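Local coordinates for 3-HSA hydroxylase, oxygenase (Rhodococcus sp., PDB 2RFQ), which catalyses, as a flavin-dependent oxygenase subunit using reduced FMN and O2, the ortho-hydroxylation of the steroid phenol 3-HSA in cholesterol breakdown, at residues His237-Gly251 / Phe358-Asn371. Sequence-based numbering, arbitrary orientation.
Sequences HPTTISAPIVGMAYG and FWRDAHAGRVHAAN
Ile241 lies across one face of the His368 imidazole, its CG1 3.7 Å from the ring centroid and almost straight above it, a CH-pi contact, while CD1 runs on over the NE2 and CD2 side. The ring reaches this place because its CG is anti to the backbone N (chi1 -165°). Its rotation is fixed at the edge, where Ala370 N donates to ND1 over 2.9 Å, close to the ring plane. That bond is nearly straight, at 163°. His237 meets the same ring obliquely from the CE1 side. With an alanine in place of this histidine, Ile241 would probably lose the ring face it packs on and the N-H of Ala370 its acceptor. Beside the histidine, Ala370 CB sits against the ring of Pro238, CB to CB 3.9 Å. The side chain of Asn371 lies beside Ile241 CG2 and Ile245 CD1; Ser242 OG close by bonds to Thr330 and Gln326 of helix 316-344. These pairs belong to the all-helical C-terminal domain of the acyl-CoA dehydrogenase fold, where 237-251, on helix 233-266, runs nearly antiparallel to 358-365 of helix 354-365, the short axes at 162° and 9.6 Å at closest approach. The chain then passes through a type I turn, Gly365 to His368, into a short 3-10 segment; His368 and Ala369 are assigned by similarity to the FMN site. Trp84, another such FMN residue, touches Ile241. Further along, Ile245 CD1 ends 3.6 Å from Gly365 C, pressed on bare backbone where a side chain would collide with it, and its CG2 meets Ala362 CB. The bent selenomethionine Met248 rests its SE 3.7 Å from Asp361 CB, whose carboxylate accepts from Leu187 N. Phe358 turns one ring face to Met248 O, 3.5 Å above the plane and toward the rim, and brings CE2 obliquely against Gly251 C.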
loop_
_atom_site.group_PDB
_atom_site.type_symbol
_atom_site.label_atom_id
_atom_site.label_comp_id
_atom_site.label_asym_id
_atom_site.label_seq_id
_atom_site.Cartn_x
_atom_site.Cartn_y
_atom_site.Cartn_z
ATOM N N HIS A 237 14.423 -19.587 15.768
ATOM C CA HIS A 237 13.004 -19.944 15.999
ATOM C C HIS A 237 12.089 -19.084 15.123
ATOM O O HIS A 237 11.269 -19.630 14.371
ATOM C CB HIS A 237 12.668 -19.908 17.482
ATOM C CG HIS A 237 11.217 -20.115 17.783
ATOM N ND1 HIS A 237 10.509 -21.209 17.328
ATOM C CD2 HIS A 237 10.339 -19.356 18.479
ATOM C CE1 HIS A 237 9.255 -21.117 17.739
ATOM N NE2 HIS A 237 9.127 -20.000 18.435
ATOM N N PRO A 238 12.246 -17.747 15.166
ATOM C CA PRO A 238 11.373 -16.985 14.254
ATOM C C PRO A 238 11.522 -17.344 12.756
ATOM O O PRO A 238 10.531 -17.338 12.015
ATOM C CB PRO A 238 11.757 -15.524 14.533
ATOM C CG PRO A 238 12.196 -15.559 15.987
ATOM C CD PRO A 238 13.027 -16.847 16.034
ATOM N N THR A 239 12.731 -17.669 12.308
ATOM C CA THR A 239 12.897 -18.087 10.896
ATOM C C THR A 239 12.147 -19.419 10.640
ATOM O O THR A 239 11.577 -19.621 9.557
ATOM C CB THR A 239 14.386 -18.184 10.519
ATOM O OG1 THR A 239 14.978 -16.886 10.680
ATOM C CG2 THR A 239 14.573 -18.639 9.039
ATOM N N THR A 240 12.109 -20.291 11.654
ATOM C CA THR A 240 11.315 -21.545 11.551
ATOM C C THR A 240 9.805 -21.291 11.371
ATOM O O THR A 240 9.087 -22.110 10.799
ATOM C CB THR A 240 11.646 -22.553 12.670
ATOM O OG1 THR A 240 12.200 -23.747 12.067
ATOM C CG2 THR A 240 10.415 -22.970 13.443
ATOM N N ILE A 241 9.353 -20.122 11.823
ATOM C CA ILE A 241 7.985 -19.677 11.678
ATOM C C ILE A 241 7.746 -18.973 10.338
ATOM O O ILE A 241 6.678 -19.134 9.731
ATOM C CB ILE A 241 7.620 -18.746 12.895
ATOM C CG1 ILE A 241 7.746 -19.528 14.203
ATOM C CG2 ILE A 241 6.281 -17.996 12.673
ATOM C CD1 ILE A 241 6.956 -20.874 14.227
ATOM N N SER A 242 8.712 -18.199 9.867
ATOM C CA SER A 242 8.525 -17.513 8.580
ATOM C C SER A 242 8.769 -18.435 7.382
ATOM O O SER A 242 8.084 -18.321 6.364
ATOM C CB SER A 242 9.436 -16.269 8.456
ATOM O OG SER A 242 9.079 -15.307 9.438
ATOM N N ALA A 243 9.769 -19.314 7.483
ATOM C CA ALA A 243 10.132 -20.164 6.321
ATOM C C ALA A 243 8.949 -20.944 5.727
ATOM O O ALA A 243 8.784 -20.956 4.499
ATOM C CB ALA A 243 11.308 -21.096 6.671
ATOM N N PRO A 244 8.110 -21.586 6.566
ATOM C CA PRO A 244 6.962 -22.308 5.978
ATOM C C PRO A 244 5.955 -21.361 5.320
ATOM O O PRO A 244 5.365 -21.709 4.324
ATOM C CB PRO A 244 6.357 -23.087 7.160
ATOM C CG PRO A 244 6.882 -22.412 8.404
ATOM C CD PRO A 244 8.170 -21.729 8.039
ATOM N N ILE A 245 5.802 -20.149 5.853
ATOM C CA ILE A 245 4.872 -19.198 5.235
ATOM C C ILE A 245 5.405 -18.753 3.877
ATOM O O ILE A 245 4.649 -18.683 2.897
ATOM C CB ILE A 245 4.558 -18.039 6.166
ATOM C CG1 ILE A 245 3.910 -18.588 7.451
ATOM C CG2 ILE A 245 3.642 -17.041 5.472
ATOM C CD1 ILE A 245 3.755 -17.522 8.589
ATOM N N VAL A 246 6.708 -18.449 3.814
ATOM C CA VAL A 246 7.356 -18.214 2.520
ATOM C C VAL A 246 7.122 -19.406 1.552
ATOM O O VAL A 246 6.733 -19.215 0.400
ATOM C CB VAL A 246 8.854 -17.873 2.683
ATOM C CG1 VAL A 246 9.530 -17.741 1.309
ATOM C CG2 VAL A 246 8.973 -16.563 3.483
ATOM N N GLY A 247 7.341 -20.628 2.028
ATOM C CA GLY A 247 7.087 -21.829 1.211
ATOM C C GLY A 247 5.636 -21.911 0.725
ATOM O O GLY A 247 5.393 -22.260 -0.436
HETATM N N MSE A 248 4.683 -21.586 1.600
HETATM C CA MSE A 248 3.266 -21.531 1.217
HETATM C C MSE A 248 3.069 -20.563 0.045
HETATM O O MSE A 248 2.294 -20.851 -0.884
HETATM C CB MSE A 248 2.391 -21.144 2.419
HETATM C CG MSE A 248 2.295 -22.273 3.430
HETATM SE SE MSE A 248 1.303 -21.526 4.976
HETATM C CE MSE A 248 2.375 -22.303 6.453
ATOM N N ALA A 249 3.817 -19.456 0.053
ATOM C CA ALA A 249 3.694 -18.452 -1.003
ATOM C C ALA A 249 4.230 -19.014 -2.323
ATOM O O ALA A 249 3.624 -18.796 -3.398
ATOM C CB ALA A 249 4.397 -17.137 -0.576
ATOM N N TYR A 250 5.349 -19.739 -2.266
ATOM C CA TYR A 250 5.863 -20.405 -3.478
ATOM C C TYR A 250 4.815 -21.363 -4.055
ATOM O O TYR A 250 4.561 -21.393 -5.285
ATOM C CB TYR A 250 7.163 -21.164 -3.205
ATOM C CG TYR A 250 8.407 -20.298 -3.246
ATOM C CD1 TYR A 250 8.854 -19.656 -2.104
ATOM C CD2 TYR A 250 9.098 -20.090 -4.436
ATOM C CE1 TYR A 250 10.021 -18.872 -2.117
ATOM C CE2 TYR A 250 10.257 -19.285 -4.477
ATOM C CZ TYR A 250 10.692 -18.671 -3.293
ATOM O OH TYR A 250 11.821 -17.878 -3.295
ATOM N N GLY A 251 4.182 -22.127 -3.168
ATOM C CA GLY A 251 3.186 -23.125 -3.584
ATOM C C GLY A 251 1.978 -22.445 -4.199
ATOM O O GLY A 251 1.474 -22.888 -5.244
ATOM N N PHE A 358 -3.791 -22.222 0.777
ATOM C CA PHE A 358 -2.556 -21.506 1.099
ATOM C C PHE A 358 -2.875 -20.148 1.699
ATOM O O PHE A 358 -2.182 -19.683 2.603
ATOM C CB PHE A 358 -1.731 -21.316 -0.163
ATOM C CG PHE A 358 -1.019 -22.579 -0.637
ATOM C CD1 PHE A 358 -0.114 -23.264 0.200
ATOM C CD2 PHE A 358 -1.211 -23.039 -1.944
ATOM C CE1 PHE A 358 0.573 -24.400 -0.267
ATOM C CE2 PHE A 358 -0.554 -24.189 -2.417
ATOM C CZ PHE A 358 0.359 -24.859 -1.577
ATOM N N TRP A 359 -3.940 -19.522 1.188
ATOM C CA TRP A 359 -4.381 -18.199 1.673
ATOM C C TRP A 359 -4.777 -18.280 3.145
ATOM O O TRP A 359 -4.240 -17.545 3.971
ATOM C CB TRP A 359 -5.534 -17.695 0.764
ATOM C CG TRP A 359 -6.138 -16.378 1.134
ATOM C CD1 TRP A 359 -5.538 -15.135 1.118
ATOM C CD2 TRP A 359 -7.472 -16.177 1.588
ATOM N NE1 TRP A 359 -6.441 -14.166 1.534
ATOM C CE2 TRP A 359 -7.633 -14.780 1.827
ATOM C CE3 TRP A 359 -8.554 -17.040 1.814
ATOM C CZ2 TRP A 359 -8.859 -14.228 2.258
ATOM C CZ3 TRP A 359 -9.775 -16.488 2.257
ATOM C CH2 TRP A 359 -9.902 -15.114 2.489
ATOM N N ARG A 360 -5.684 -19.199 3.486
ATOM C CA ARG A 360 -6.092 -19.339 4.892
ATOM C C ARG A 360 -4.943 -19.768 5.773
ATOM O O ARG A 360 -4.768 -19.263 6.900
ATOM C CB ARG A 360 -7.232 -20.337 5.005
ATOM C CG ARG A 360 -8.549 -19.754 4.439
ATOM C CD ARG A 360 -9.698 -20.763 4.576
ATOM N NE ARG A 360 -9.526 -21.933 3.707
ATOM C CZ ARG A 360 -9.107 -23.136 4.103
ATOM N NH1 ARG A 360 -8.784 -23.375 5.378
ATOM N NH2 ARG A 360 -8.992 -24.113 3.216
ATOM N N ASP A 361 -4.142 -20.696 5.251
ATOM C CA ASP A 361 -2.989 -21.213 6.007
ATOM C C ASP A 361 -1.965 -20.119 6.369
ATOM O O ASP A 361 -1.467 -20.075 7.508
ATOM C CB ASP A 361 -2.312 -22.329 5.215
ATOM C CG ASP A 361 -3.091 -23.645 5.246
ATOM O OD1 ASP A 361 -4.110 -23.775 5.960
ATOM O OD2 ASP A 361 -2.695 -24.578 4.500
ATOM N N ALA A 362 -1.639 -19.269 5.390
ATOM C CA ALA A 362 -0.652 -18.182 5.610
ATOM C C ALA A 362 -1.204 -17.188 6.614
ATOM O O ALA A 362 -0.490 -16.735 7.515
ATOM C CB ALA A 362 -0.286 -17.494 4.281
ATOM N N HIS A 363 -2.499 -16.873 6.501
ATOM C CA HIS A 363 -3.082 -15.923 7.446
ATOM C C HIS A 363 -3.155 -16.490 8.857
ATOM O O HIS A 363 -3.067 -15.753 9.857
ATOM C CB HIS A 363 -4.440 -15.433 6.943
ATOM C CG HIS A 363 -4.321 -14.393 5.888
ATOM N ND1 HIS A 363 -4.158 -13.051 6.183
ATOM C CD2 HIS A 363 -4.268 -14.497 4.539
ATOM C CE1 HIS A 363 -4.042 -12.369 5.053
ATOM N NE2 HIS A 363 -4.097 -13.224 4.043
ATOM N N ALA A 364 -3.226 -17.818 8.957
ATOM C CA ALA A 364 -3.222 -18.434 10.267
ATOM C C ALA A 364 -1.813 -18.406 10.839
ATOM O O ALA A 364 -1.627 -18.079 12.021
ATOM C CB ALA A 364 -3.761 -19.858 10.215
ATOM N N GLY A 365 -0.819 -18.731 10.011
ATOM C CA GLY A 365 0.589 -18.741 10.466
ATOM C C GLY A 365 1.003 -17.346 10.941
ATOM O O GLY A 365 1.830 -17.191 11.841
ATOM N N ARG A 366 0.406 -16.326 10.323
ATOM C CA ARG A 366 0.707 -14.926 10.612
ATOM C C ARG A 366 0.526 -14.571 12.090
ATOM O O ARG A 366 1.179 -13.651 12.584
ATOM C CB ARG A 366 -0.175 -14.041 9.730
ATOM C CG ARG A 366 -0.150 -12.535 10.093
ATOM C CD ARG A 366 1.224 -11.874 9.874
ATOM N NE ARG A 366 1.078 -10.455 10.174
ATOM C CZ ARG A 366 1.064 -9.940 11.398
ATOM N NH1 ARG A 366 0.848 -8.626 11.536
ATOM N NH2 ARG A 366 1.248 -10.708 12.478
ATOM N N VAL A 367 -0.353 -15.299 12.802
ATOM C CA VAL A 367 -0.705 -14.917 14.187
ATOM C C VAL A 367 0.378 -15.244 15.215
ATOM O O VAL A 367 0.320 -14.782 16.367
ATOM C CB VAL A 367 -2.051 -15.502 14.650
ATOM C CG1 VAL A 367 -3.153 -15.243 13.590
ATOM C CG2 VAL A 367 -1.892 -16.984 15.013
ATOM N N HIS A 368 1.331 -16.087 14.833
ATOM C CA HIS A 368 2.413 -16.470 15.752
ATOM C C HIS A 368 3.123 -15.228 16.321
ATOM O O HIS A 368 3.372 -14.262 15.597
ATOM C CB HIS A 368 3.416 -17.382 15.010
ATOM C CG HIS A 368 4.337 -18.116 15.926
ATOM N ND1 HIS A 368 5.405 -17.508 16.550
ATOM C CD2 HIS A 368 4.335 -19.408 16.340
ATOM C CE1 HIS A 368 6.024 -18.397 17.314
ATOM N NE2 HIS A 368 5.399 -19.557 17.202
ATOM N N ALA A 369 3.453 -15.271 17.618
ATOM C CA ALA A 369 4.134 -14.144 18.264
ATOM C C ALA A 369 5.364 -13.708 17.497
ATOM O O ALA A 369 5.678 -12.507 17.462
ATOM C CB ALA A 369 4.538 -14.494 19.685
ATOM N N ALA A 370 6.080 -14.684 16.920
ATOM C CA ALA A 370 7.342 -14.389 16.230
ATOM C C ALA A 370 7.142 -13.672 14.879
ATOM O O ALA A 370 8.119 -13.201 14.269
ATOM C CB ALA A 370 8.173 -15.681 16.052
ATOM N N ASN A 371 5.888 -13.597 14.410
ATOM C CA ASN A 371 5.564 -12.846 13.196
ATOM C C ASN A 371 5.080 -11.420 13.447
ATOM O O ASN A 371 4.904 -10.656 12.486
ATOM C CB ASN A 371 4.495 -13.560 12.357
ATOM C CG ASN A 371 5.026 -14.753 11.595
ATOM O OD1 ASN A 371 4.300 -15.767 11.405
ATOM N ND2 ASN A 371 6.239 -14.660 11.139
#